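Local atomic coordinates of isocitrate dehydrogenase [NAD] subunit 1 (PDB entry 3BLX), a protein that catalyses, as one of two kinds of subunit in an octamer, the NAD(+)-dependent oxidation of isocitrate to 2-oxoglutarate and CO2, and also binds RNA. Residues 40-49 with 298-307; 252-260 with 270-278. All coordinates share one frame; numbering follows the deposited sequence.

Contact 1 (40-49 with 298-307); sequences FEAENIPIDW and MLNHLGLNEY
Y307, at the start of helix 306-320, packs against I45 in the turn that closes a beta-alpha-beta crossover, in which helix 27-42 joins the parallel strands 17-25 and 47-51. With CG anti to the carbonyl carbon (chi1 -69°), the tyrosine sends its ring alongside I45, toward the turn 43-46. Its CB meets I45 CD1 at 3.9 Å, and its CG lies beside I45 CG1 and CD1. I45 passes it in the opposite direction, placing CB over one ring face and CG1 against CD2. At the ring edge, E43 CG lies in the plane, 3.6 Å from Y307 CD2, and E43 O approaches CE2 near the plane. P46 CD comes obliquely to CE1, and the hydroxyl OH ends 3.8 Å from N44 O, with no hydrogen bond across the contact. The carboxylate of E43, roughly perpendicular to the ring (87°), pairs through OE1 with R310 in the same helix as Y307. Beyond the tyrosine the contact is apolar. I47 CD1 sits among L302 CD1, L299 CD2, L304 CD1 and M298 CE. On F40, L299 CD1 and CD2 both lie 3.8 Å from CZ, while I45 CD1 rests over the centre of one ring face. The M298 chain, bent at chi3 (66°), brings its methyl to the edge of that same ring, with CE 4.0 Å from F40 CE2.

Contact 2 (252-260 with 270-278); sequences GGPGLVAGA and EPGSRHVGL
P254 has its ring set against the turning chain of 273-278. Its CB lies 3.7 Å from H275 CA and also meets S273 CB. CG faces V276 CG2 at 3.8 Å and the backbone N of G277, while CD touches L278 CD2 at 3.7 Å. L278 CD2 also reaches G255 N in the short 3-10 segment 254-256. V257 follows with CG1 anti to its backbone N (chi1 -179°), which lays that methyl along the backbone of G272, 3.8 Å from its CA; CG2 turns to S273 OG. The carbonyl O of V257 accepts a bond from G272 N, 2.9 Å long and nearly straight. The CA atoms of G259 and G272 come within 3.8 Å of each other, the closest CA pair between the segments, a spacing that leaves no room for a CB on either residue. G259 O then accepts from E270 N at 3.3 Å. Within 270-278 the type I turn 271-274 brings R274 back to E270, whose OE2 receives both NE and NH2 of the arginine, side-on, in a salt bridge. The two backbone bonds carry the antiparallel hairpin of strands 258-262 and 267-269 beyond its second strand, in the central sheet of the isocitrate dehydrogenase fold.

Contact 2 is nested along the chain inside the long loop closed by contact 1; their centres lie 21 Å apart and their nearest atoms about 7 Å, without touching. Both reach the same sheet, and helix 289-302 bridges them: its C-terminal end supplies M298, L299 and L302 to contact 1, while S294 OG bonds G259 N of contact 2 and A290 meets P271. Contact 2 is the one near the probable substrate site, with the E270 side chain about 7 Å from that of R129 and 8 Å from that of R98, both probable substrate ligands. Contact 1, peripheral, adjoins another copy of this subunit; contact 2 packs P254 on L226 of a neighbouring chain of isocitrate dehydrogenase subunit 2.

Contact 1 (40-49 with 298-307)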
ATOM      1  N   PHE E  40     -11.951 -14.395  36.774  1.00 45.40           N
ATOM      2  CA  PHE E  40     -12.223 -14.938  35.441  1.00 48.22           C
ATOM      3  C   PHE E  40     -12.230 -16.462  35.407  1.00 43.40           C
ATOM      4  O   PHE E  40     -13.101 -17.041  34.802  1.00 51.36           O
ATOM      5  CB  PHE E  40     -11.254 -14.380  34.384  1.00 40.58           C
ATOM      6  CG  PHE E  40     -11.726 -13.097  33.732  1.00 33.14           C
ATOM      7  CD1 PHE E  40     -12.433 -12.150  34.453  1.00 40.08           C
ATOM      8  CD2 PHE E  40     -11.419 -12.823  32.426  1.00 26.73           C
ATOM      9  CE1 PHE E  40     -12.841 -10.977  33.861  1.00 29.89           C
ATOM     10  CE2 PHE E  40     -11.817 -11.659  31.837  1.00 25.15           C
ATOM     11  CZ  PHE E  40     -12.533 -10.733  32.549  1.00 27.30           C
ATOM     12  N   GLU E  41     -11.259 -17.105  36.040  1.00 40.57           N
ATOM     13  CA  GLU E  41     -11.260 -18.559  36.135  1.00 60.02           C
ATOM     14  C   GLU E  41     -12.473 -19.064  36.926  1.00 54.18           C
ATOM     15  O   GLU E  41     -13.035 -20.114  36.616  1.00 52.78           O
ATOM     16  CB  GLU E  41      -9.955 -19.090  36.753  1.00 45.31           C
ATOM     17  CG  GLU E  41      -9.835 -18.870  38.248  1.00 87.91           C
ATOM     18  CD  GLU E  41      -8.641 -19.599  38.872  1.00122.11           C
ATOM     19  OE1 GLU E  41      -8.343 -19.345  40.069  1.00 98.47           O
ATOM     20  OE2 GLU E  41      -8.006 -20.424  38.167  1.00121.00           O
ATOM     21  N   ALA E  42     -12.878 -18.303  37.934  1.00 49.46           N
ATOM     22  CA  ALA E  42     -13.983 -18.690  38.802  1.00 54.32           C
ATOM     23  C   ALA E  42     -15.293 -18.674  38.051  1.00 47.67           C
ATOM     24  O   ALA E  42     -16.203 -19.430  38.349  1.00 55.97           O
ATOM     25  CB  ALA E  42     -14.069 -17.756  39.994  1.00 47.77           C
ATOM     26  N   GLU E  43     -15.386 -17.783  37.083  1.00 54.43           N
ATOM     27  CA  GLU E  43     -16.597 -17.620  36.302  1.00 40.22           C
ATOM     28  C   GLU E  43     -16.480 -18.482  35.040  1.00 48.33           C
ATOM     29  O   GLU E  43     -17.401 -18.563  34.228  1.00 41.98           O
ATOM     30  CB  GLU E  43     -16.746 -16.152  35.939  1.00 42.81           C
ATOM     31  CG  GLU E  43     -18.137 -15.759  35.546  1.00 65.12           C
ATOM     32  CD  GLU E  43     -19.087 -15.747  36.718  1.00 76.43           C
ATOM     33  OE1 GLU E  43     -20.314 -15.737  36.492  1.00 81.93           O
ATOM     34  OE2 GLU E  43     -18.609 -15.756  37.867  1.00 78.35           O
ATOM     35  N   ASN E  44     -15.325 -19.133  34.906  1.00 41.90           N
ATOM     36  CA  ASN E  44     -15.010 -19.990  33.771  1.00 54.79           C
ATOM     37  C   ASN E  44     -15.276 -19.328  32.406  1.00 67.42           C
ATOM     38  O   ASN E  44     -16.038 -19.836  31.576  1.00 62.06           O
ATOM     39  CB  ASN E  44     -15.734 -21.329  33.890  1.00 58.30           C
ATOM     40  CG  ASN E  44     -14.954 -22.467  33.259  1.00 73.85           C
ATOM     41  OD1 ASN E  44     -13.745 -22.605  33.445  1.00 63.34           O
ATOM     42  ND2 ASN E  44     -15.647 -23.290  32.509  1.00 77.02           N
ATOM     43  N   ILE E  45     -14.627 -18.186  32.194  1.00 63.07           N
ATOM     44  CA  ILE E  45     -14.781 -17.393  30.981  1.00 47.71           C
ATOM     45  C   ILE E  45     -13.818 -17.922  29.922  1.00 49.96           C
ATOM     46  O   ILE E  45     -12.697 -18.348  30.252  1.00 45.57           O
ATOM     47  CB  ILE E  45     -14.525 -15.881  31.285  1.00 49.18           C
ATOM     48  CG1 ILE E  45     -15.618 -15.341  32.207  1.00 43.44           C
ATOM     49  CG2 ILE E  45     -14.472 -15.039  30.026  1.00 30.41           C
ATOM     50  CD1 ILE E  45     -15.474 -13.881  32.584  1.00 34.46           C
ATOM     51  N   PRO E  46     -14.262 -17.921  28.645  1.00 46.81           N
ATOM     52  CA  PRO E  46     -13.491 -18.476  27.520  1.00 46.99           C
ATOM     53  C   PRO E  46     -12.370 -17.534  27.074  1.00 39.40           C
ATOM     54  O   PRO E  46     -12.300 -17.111  25.927  1.00 35.36           O
ATOM     55  CB  PRO E  46     -14.536 -18.612  26.397  1.00 41.67           C
ATOM     56  CG  PRO E  46     -15.827 -18.085  26.940  1.00 38.17           C
ATOM     57  CD  PRO E  46     -15.544 -17.348  28.198  1.00 35.37           C
ATOM     58  N   ILE E  47     -11.486 -17.210  27.996  1.00 37.26           N
ATOM     59  CA  ILE E  47     -10.381 -16.340  27.686  1.00 31.46           C
ATOM     60  C   ILE E  47      -9.079 -16.982  28.109  1.00 28.03           C
ATOM     61  O   ILE E  47      -8.942 -17.437  29.238  1.00 42.73           O
ATOM     62  CB  ILE E  47     -10.564 -14.970  28.359  1.00 34.37           C
ATOM     63  CG1 ILE E  47     -11.698 -14.212  27.675  1.00 27.87           C
ATOM     64  CG2 ILE E  47      -9.279 -14.170  28.302  1.00 30.05           C
ATOM     65  CD1 ILE E  47     -11.902 -12.830  28.182  1.00 34.06           C
ATOM     66  N   ASP E  48      -8.141 -17.058  27.175  1.00 28.71           N
ATOM     67  CA  ASP E  48      -6.783 -17.501  27.459  1.00 25.21           C
ATOM     68  C   ASP E  48      -5.842 -16.294  27.485  1.00 32.17           C
ATOM     69  O   ASP E  48      -5.759 -15.534  26.527  1.00 31.44           O
ATOM     70  CB  ASP E  48      -6.316 -18.496  26.402  1.00 35.59           C
ATOM     71  CG  ASP E  48      -7.057 -19.847  26.464  1.00 60.81           C
ATOM     72  OD1 ASP E  48      -7.613 -20.194  27.530  1.00 58.11           O
ATOM     73  OD2 ASP E  48      -7.064 -20.568  25.435  1.00 55.37           O
ATOM     74  N   TRP E  49      -5.140 -16.103  28.589  1.00 33.12           N
ATOM     75  CA  TRP E  49      -4.223 -14.982  28.686  1.00 23.33           C
ATOM     76  C   TRP E  49      -2.909 -15.296  28.006  1.00 32.56           C
ATOM     77  O   TRP E  49      -2.365 -16.380  28.166  1.00 33.18           O
ATOM     78  CB  TRP E  49      -3.965 -14.642  30.131  1.00 23.85           C
ATOM     79  CG  TRP E  49      -5.216 -14.433  30.938  1.00 34.92           C
ATOM     80  CD1 TRP E  49      -5.721 -15.262  31.889  1.00 22.99           C
ATOM     81  CD2 TRP E  49      -6.099 -13.304  30.875  1.00 32.64           C
ATOM     82  NE1 TRP E  49      -6.866 -14.732  32.413  1.00 33.46           N
ATOM     83  CE2 TRP E  49      -7.120 -13.525  31.817  1.00 26.83           C
ATOM     84  CE3 TRP E  49      -6.120 -12.126  30.119  1.00 18.29           C
ATOM     85  CZ2 TRP E  49      -8.143 -12.621  32.030  1.00 20.88           C
ATOM     86  CZ3 TRP E  49      -7.161 -11.237  30.318  1.00 20.69           C
ATOM     87  CH2 TRP E  49      -8.149 -11.484  31.267  1.00 27.70           C
ATOM     88  N   MET E 298     -13.801  -4.602  28.666  1.00 17.96           N
ATOM     89  CA  MET E 298     -13.203  -5.538  27.722  1.00 25.98           C
ATOM     90  C   MET E 298     -14.169  -6.670  27.360  1.00 33.12           C
ATOM     91  O   MET E 298     -14.292  -7.037  26.200  1.00 31.99           O
ATOM     92  CB  MET E 298     -11.883  -6.095  28.259  1.00 16.91           C
ATOM     93  CG  MET E 298     -11.185  -6.968  27.278  1.00 15.41           C
ATOM     94  SD  MET E 298      -9.834  -7.877  28.009  1.00 36.79           S
ATOM     95  CE  MET E 298     -10.742  -8.940  29.151  1.00 30.70           C
ATOM     96  N   LEU E 299     -14.861  -7.218  28.351  1.00 37.38           N
ATOM     97  CA  LEU E 299     -15.839  -8.268  28.102  1.00 31.72           C
ATOM     98  C   LEU E 299     -16.935  -7.777  27.142  1.00 32.71           C
ATOM     99  O   LEU E 299     -17.243  -8.446  26.153  1.00 27.11           O
ATOM    100  CB  LEU E 299     -16.442  -8.760  29.421  1.00 28.86           C
ATOM    101  CG  LEU E 299     -15.503  -9.584  30.317  1.00 38.57           C
ATOM    102  CD1 LEU E 299     -16.150  -9.863  31.649  1.00 32.65           C
ATOM    103  CD2 LEU E 299     -15.054 -10.884  29.660  1.00 23.52           C
ATOM    104  N   ASN E 300     -17.512  -6.616  27.440  1.00 21.24           N
ATOM    105  CA  ASN E 300     -18.477  -5.969  26.559  1.00 33.84           C
ATOM    106  C   ASN E 300     -17.978  -5.917  25.118  1.00 37.55           C
ATOM    107  O   ASN E 300     -18.674  -6.294  24.185  1.00 39.60           O
ATOM    108  CB  ASN E 300     -18.762  -4.538  27.022  1.00 29.31           C
ATOM    109  CG  ASN E 300     -19.696  -4.478  28.234  1.00 45.12           C
ATOM    110  OD1 ASN E 300     -20.369  -5.454  28.578  1.00 41.06           O
ATOM    111  ND2 ASN E 300     -19.746  -3.319  28.876  1.00 38.96           N
ATOM    112  N   HIS E 301     -16.754  -5.449  24.953  1.00 27.46           N
ATOM    113  CA  HIS E 301     -16.152  -5.308  23.651  1.00 25.67           C
ATOM    114  C   HIS E 301     -15.970  -6.645  22.923  1.00 34.63           C
ATOM    115  O   HIS E 301     -16.095  -6.730  21.702  1.00 30.04           O
ATOM    116  CB  HIS E 301     -14.795  -4.647  23.813  1.00 18.88           C
ATOM    117  CG  HIS E 301     -14.270  -4.042  22.556  1.00 27.74           C
ATOM    118  ND1 HIS E 301     -13.284  -4.638  21.803  1.00 19.61           N
ATOM    119  CD2 HIS E 301     -14.585  -2.881  21.922  1.00 22.35           C
ATOM    120  CE1 HIS E 301     -13.015  -3.884  20.750  1.00 23.22           C
ATOM    121  NE2 HIS E 301     -13.780  -2.803  20.808  1.00 29.86           N
ATOM    122  N   LEU E 302     -15.640  -7.691  23.669  1.00 37.20           N
ATOM    123  CA  LEU E 302     -15.446  -9.003  23.074  1.00 25.99           C
ATOM    124  C   LEU E 302     -16.765  -9.673  22.713  1.00 31.12           C
ATOM    125  O   LEU E 302     -16.768 -10.744  22.118  1.00 36.66           O
ATOM    126  CB  LEU E 302     -14.685  -9.881  24.037  1.00 23.84           C
ATOM    127  CG  LEU E 302     -13.221  -9.525  24.117  1.00 30.43           C
ATOM    128  CD1 LEU E 302     -12.562 -10.341  25.208  1.00 31.23           C
ATOM    129  CD2 LEU E 302     -12.581  -9.815  22.781  1.00 30.59           C
ATOM    130  N   GLY E 303     -17.880  -9.045  23.093  1.00 30.57           N
ATOM    131  CA  GLY E 303     -19.207  -9.590  22.871  1.00 31.90           C
ATOM    132  C   GLY E 303     -19.711 -10.557  23.928  1.00 52.92           C
ATOM    133  O   GLY E 303     -20.828 -11.079  23.816  1.00 51.96           O
ATOM    134  N   LEU E 304     -18.880 -10.824  24.937  1.00 50.32           N
ATOM    135  CA  LEU E 304     -19.312 -11.609  26.074  1.00 35.07           C
ATOM    136  C   LEU E 304     -20.369 -10.767  26.770  1.00 49.87           C
ATOM    137  O   LEU E 304     -21.462 -10.595  26.243  1.00 80.98           O
ATOM    138  CB  LEU E 304     -18.128 -11.943  26.950  1.00 29.01           C
ATOM    139  CG  LEU E 304     -17.149 -12.844  26.168  1.00 39.53           C
ATOM    140  CD1 LEU E 304     -15.917 -13.206  26.986  1.00 34.01           C
ATOM    141  CD2 LEU E 304     -17.821 -14.125  25.629  1.00 27.55           C
ATOM    142  N   ASN E 305     -20.072 -10.229  27.933  1.00 31.74           N
ATOM    143  CA  ASN E 305     -20.959  -9.215  28.527  1.00 64.54           C
ATOM    144  C   ASN E 305     -22.249  -9.668  29.256  1.00 57.61           C
ATOM    145  O   ASN E 305     -22.866  -8.899  29.988  1.00 58.02           O
ATOM    146  CB  ASN E 305     -21.185  -8.017  27.567  1.00 66.69           C
ATOM    147  CG  ASN E 305     -22.341  -8.211  26.617  1.00 59.95           C
ATOM    148  OD1 ASN E 305     -23.346  -8.819  26.972  1.00 73.36           O
ATOM    149  ND2 ASN E 305     -22.216  -7.674  25.401  1.00 43.62           N
ATOM    150  N   GLU E 306     -22.647 -10.913  29.075  1.00 61.77           N
ATOM    151  CA  GLU E 306     -23.515 -11.531  30.054  1.00 56.79           C
ATOM    152  C   GLU E 306     -22.598 -11.664  31.256  1.00 59.41           C
ATOM    153  O   GLU E 306     -22.934 -11.213  32.350  1.00 58.89           O
ATOM    154  CB  GLU E 306     -23.986 -12.904  29.585  1.00 80.14           C
ATOM    155  CG  GLU E 306     -24.541 -12.931  28.142  1.00109.06           C
ATOM    156  CD  GLU E 306     -23.459 -13.109  27.047  1.00106.82           C
ATOM    157  OE1 GLU E 306     -22.352 -13.644  27.335  1.00 79.54           O
ATOM    158  OE2 GLU E 306     -23.731 -12.724  25.884  1.00 71.81           O
ATOM    159  N   TYR E 307     -21.416 -12.240  31.027  1.00 47.50           N
ATOM    160  CA  TYR E 307     -20.371 -12.307  32.047  1.00 39.91           C
ATOM    161  C   TYR E 307     -20.033 -10.916  32.630  1.00 56.01           C
ATOM    162  O   TYR E 307     -19.691 -10.777  33.808  1.00 49.88           O
ATOM    163  CB  TYR E 307     -19.095 -12.894  31.458  1.00 41.21           C
ATOM    164  CG  TYR E 307     -19.141 -14.358  31.092  1.00 60.28           C
ATOM    165  CD1 TYR E 307     -19.355 -14.760  29.778  1.00 55.69           C
ATOM    166  CD2 TYR E 307     -18.925 -15.336  32.046  1.00 55.65           C
ATOM    167  CE1 TYR E 307     -19.373 -16.095  29.439  1.00 60.92           C
ATOM    168  CE2 TYR E 307     -18.935 -16.672  31.714  1.00 61.76           C
ATOM    169  CZ  TYR E 307     -19.162 -17.049  30.411  1.00 64.11           C
ATOM    170  OH  TYR E 307     -19.176 -18.388  30.082  1.00 71.76           O
TER

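Contact 2 (252-260 with 270-278)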
ATOM      1  N   GLY E 252     -14.136   9.206  44.586  1.00 27.30           N
ATOM      2  CA  GLY E 252     -13.489   8.494  45.667  1.00 19.57           C
ATOM      3  C   GLY E 252     -12.102   7.937  45.389  1.00 45.89           C
ATOM      4  O   GLY E 252     -11.594   7.093  46.141  1.00 40.37           O
ATOM      5  N   GLY E 253     -11.483   8.385  44.302  1.00 41.79           N
ATOM      6  CA  GLY E 253     -10.105   8.031  44.020  1.00 31.48           C
ATOM      7  C   GLY E 253      -9.884   7.149  42.803  1.00 34.99           C
ATOM      8  O   GLY E 253     -10.810   6.520  42.308  1.00 31.51           O
ATOM      9  N   PRO E 254      -8.629   7.074  42.355  1.00 31.41           N
ATOM     10  CA  PRO E 254      -8.148   6.367  41.170  1.00 35.81           C
ATOM     11  C   PRO E 254      -8.538   4.905  41.174  1.00 35.75           C
ATOM     12  O   PRO E 254      -8.654   4.313  40.112  1.00 40.96           O
ATOM     13  CB  PRO E 254      -6.622   6.446  41.310  1.00 42.31           C
ATOM     14  CG  PRO E 254      -6.363   7.490  42.300  1.00 46.19           C
ATOM     15  CD  PRO E 254      -7.521   7.513  43.216  1.00 37.27           C
ATOM     16  N   GLY E 255      -8.703   4.332  42.359  1.00 40.09           N
ATOM     17  CA  GLY E 255      -8.995   2.920  42.500  1.00 32.10           C
ATOM     18  C   GLY E 255     -10.364   2.518  42.000  1.00 26.96           C
ATOM     19  O   GLY E 255     -10.651   1.338  41.938  1.00 22.33           O
ATOM     20  N   LEU E 256     -11.189   3.490  41.613  1.00 31.27           N
ATOM     21  CA  LEU E 256     -12.578   3.237  41.197  1.00 31.48           C
ATOM     22  C   LEU E 256     -12.905   3.598  39.744  1.00 34.88           C
ATOM     23  O   LEU E 256     -14.077   3.565  39.333  1.00 37.57           O
ATOM     24  CB  LEU E 256     -13.513   4.034  42.086  1.00 39.96           C
ATOM     25  CG  LEU E 256     -13.279   3.798  43.573  1.00 36.88           C
ATOM     26  CD1 LEU E 256     -14.002   4.857  44.403  1.00 37.88           C
ATOM     27  CD2 LEU E 256     -13.750   2.423  43.898  1.00 27.79           C
ATOM     28  N   VAL E 257     -11.869   3.936  38.980  1.00 29.67           N
ATOM     29  CA  VAL E 257     -12.020   4.506  37.650  1.00 21.78           C
ATOM     30  C   VAL E 257     -11.704   3.546  36.527  1.00 23.66           C
ATOM     31  O   VAL E 257     -10.537   3.245  36.294  1.00 26.08           O
ATOM     32  CB  VAL E 257     -11.035   5.647  37.470  1.00 24.48           C
ATOM     33  CG1 VAL E 257     -11.215   6.243  36.082  1.00 30.34           C
ATOM     34  CG2 VAL E 257     -11.234   6.685  38.554  1.00 20.71           C
ATOM     35  N   ALA E 258     -12.725   3.092  35.809  1.00 30.26           N
ATOM     36  CA  ALA E 258     -12.501   2.205  34.654  1.00 23.60           C
ATOM     37  C   ALA E 258     -11.914   2.984  33.468  1.00 28.84           C
ATOM     38  O   ALA E 258     -12.091   4.189  33.357  1.00 26.71           O
ATOM     39  CB  ALA E 258     -13.791   1.498  34.249  1.00 14.39           C
ATOM     40  N   GLY E 259     -11.217   2.294  32.583  1.00 23.66           N
ATOM     41  CA  GLY E 259     -10.627   2.960  31.454  1.00 18.37           C
ATOM     42  C   GLY E 259     -10.466   2.049  30.257  1.00 24.51           C
ATOM     43  O   GLY E 259     -10.415   0.813  30.398  1.00 18.28           O
ATOM     44  N   ALA E 260     -10.374   2.670  29.077  1.00 19.77           N
ATOM     45  CA  ALA E 260     -10.134   1.945  27.844  1.00 22.96           C
ATOM     46  C   ALA E 260      -9.376   2.805  26.868  1.00 20.69           C
ATOM     47  O   ALA E 260      -9.530   4.016  26.845  1.00 23.24           O
ATOM     48  CB  ALA E 260     -11.469   1.464  27.232  1.00 13.83           C
ATOM     49  N   GLU E 270      -7.589  -0.773  30.723  1.00 24.19           N
ATOM     50  CA  GLU E 270      -6.690  -0.387  31.813  1.00 30.56           C
ATOM     51  C   GLU E 270      -7.326   0.711  32.619  1.00 31.11           C
ATOM     52  O   GLU E 270      -8.067   1.519  32.080  1.00 25.48           O
ATOM     53  CB  GLU E 270      -5.352   0.123  31.271  1.00 25.19           C
ATOM     54  CG  GLU E 270      -5.354   1.603  30.914  1.00 45.81           C
ATOM     55  CD  GLU E 270      -3.946   2.216  30.780  1.00 79.98           C
ATOM     56  OE1 GLU E 270      -2.981   1.664  31.357  1.00 71.05           O
ATOM     57  OE2 GLU E 270      -3.803   3.261  30.099  1.00 88.50           O
ATOM     58  N   PRO E 271      -7.036   0.749  33.919  1.00 30.65           N
ATOM     59  CA  PRO E 271      -7.588   1.765  34.824  1.00 27.38           C
ATOM     60  C   PRO E 271      -7.385   3.198  34.297  1.00 32.19           C
ATOM     61  O   PRO E 271      -6.282   3.592  33.890  1.00 29.77           O
ATOM     62  CB  PRO E 271      -6.797   1.549  36.110  1.00 30.40           C
ATOM     63  CG  PRO E 271      -6.359   0.136  36.060  1.00 30.74           C
ATOM     64  CD  PRO E 271      -6.097  -0.154  34.602  1.00 33.93           C
ATOM     65  N   GLY E 272      -8.465   3.971  34.332  1.00 20.83           N
ATOM     66  CA  GLY E 272      -8.521   5.231  33.654  1.00 25.98           C
ATOM     67  C   GLY E 272      -7.698   6.355  34.249  1.00 44.11           C
ATOM     68  O   GLY E 272      -7.540   7.404  33.611  1.00 53.92           O
ATOM     69  N   SER E 273      -7.186   6.164  35.461  1.00 41.27           N
ATOM     70  CA  SER E 273      -6.433   7.220  36.121  1.00 40.48           C
ATOM     71  C   SER E 273      -4.978   6.864  36.309  1.00 58.04           C
ATOM     72  O   SER E 273      -4.202   7.665  36.821  1.00 77.85           O
ATOM     73  CB  SER E 273      -7.062   7.586  37.464  1.00 51.49           C
ATOM     74  OG  SER E 273      -7.908   8.706  37.308  1.00 48.05           O
ATOM     75  N   ARG E 274      -4.604   5.662  35.894  1.00 66.95           N
ATOM     76  CA  ARG E 274      -3.239   5.189  36.070  1.00 81.54           C
ATOM     77  C   ARG E 274      -2.847   5.095  37.550  1.00 85.14           C
ATOM     78  O   ARG E 274      -1.667   5.140  37.883  1.00 79.93           O
ATOM     79  CB  ARG E 274      -2.269   6.080  35.291  1.00 62.77           C
ATOM     80  CG  ARG E 274      -2.048   5.641  33.849  1.00 87.97           C
ATOM     81  CD  ARG E 274      -3.205   5.975  32.919  1.00 81.97           C
ATOM     82  NE  ARG E 274      -2.967   5.470  31.561  1.00113.41           N
ATOM     83  CZ  ARG E 274      -2.316   6.137  30.608  1.00113.51           C
ATOM     84  NH1 ARG E 274      -1.837   7.351  30.861  1.00 88.99           N
ATOM     85  NH2 ARG E 274      -2.143   5.593  29.399  1.00 89.43           N
ATOM     86  N   HIS E 275      -3.851   4.955  38.421  1.00 85.21           N
ATOM     87  CA  HIS E 275      -3.660   4.833  39.874  1.00 85.83           C
ATOM     88  C   HIS E 275      -2.737   5.916  40.423  1.00 81.71           C
ATOM     89  O   HIS E 275      -1.934   5.688  41.332  1.00 87.59           O
ATOM     90  CB  HIS E 275      -3.137   3.445  40.245  1.00100.13           C
ATOM     91  CG  HIS E 275      -4.207   2.400  40.362  1.00112.60           C
ATOM     92  ND1 HIS E 275      -4.361   1.612  41.487  1.00108.71           N
ATOM     93  CD2 HIS E 275      -5.171   2.004  39.494  1.00 91.62           C
ATOM     94  CE1 HIS E 275      -5.374   0.780  41.305  1.00 98.59           C
ATOM     95  NE2 HIS E 275      -5.879   0.993  40.104  1.00 83.28           N
ATOM     96  N   VAL E 276      -2.864   7.084  39.815  1.00 74.03           N
ATOM     97  CA  VAL E 276      -2.131   8.273  40.201  1.00 95.66           C
ATOM     98  C   VAL E 276      -1.902   8.328  41.720  1.00104.55           C
ATOM     99  O   VAL E 276      -0.813   7.983  42.207  1.00107.03           O
ATOM    100  CB  VAL E 276      -2.868   9.550  39.683  1.00102.15           C
ATOM    101  CG1 VAL E 276      -2.340   9.983  38.283  1.00 70.42           C
ATOM    102  CG2 VAL E 276      -4.391   9.317  39.662  1.00 76.21           C
ATOM    103  N   GLY E 277      -2.931   8.737  42.461  1.00 89.74           N
ATOM    104  CA  GLY E 277      -2.826   8.866  43.906  1.00 97.10           C
ATOM    105  C   GLY E 277      -3.120   7.575  44.652  1.00114.19           C
ATOM    106  O   GLY E 277      -3.446   7.601  45.852  1.00103.58           O
ATOM    107  N   LEU E 278      -3.026   6.450  43.934  1.00112.19           N
ATOM    108  CA  LEU E 278      -3.077   5.127  44.554  1.00 91.90           C
ATOM    109  C   LEU E 278      -1.705   4.762  45.089  1.00105.11           C
ATOM    110  O   LEU E 278      -1.014   3.888  44.546  1.00 94.85           O
ATOM    111  CB  LEU E 278      -3.611   4.054  43.601  1.00 66.36           C
ATOM    112  CG  LEU E 278      -5.019   3.555  43.958  1.00 87.84           C
ATOM    113  CD1 LEU E 278      -4.963   2.230  44.725  1.00 90.60           C
ATOM    114  CD2 LEU E 278      -5.846   4.612  44.737  1.00 63.42           C
TER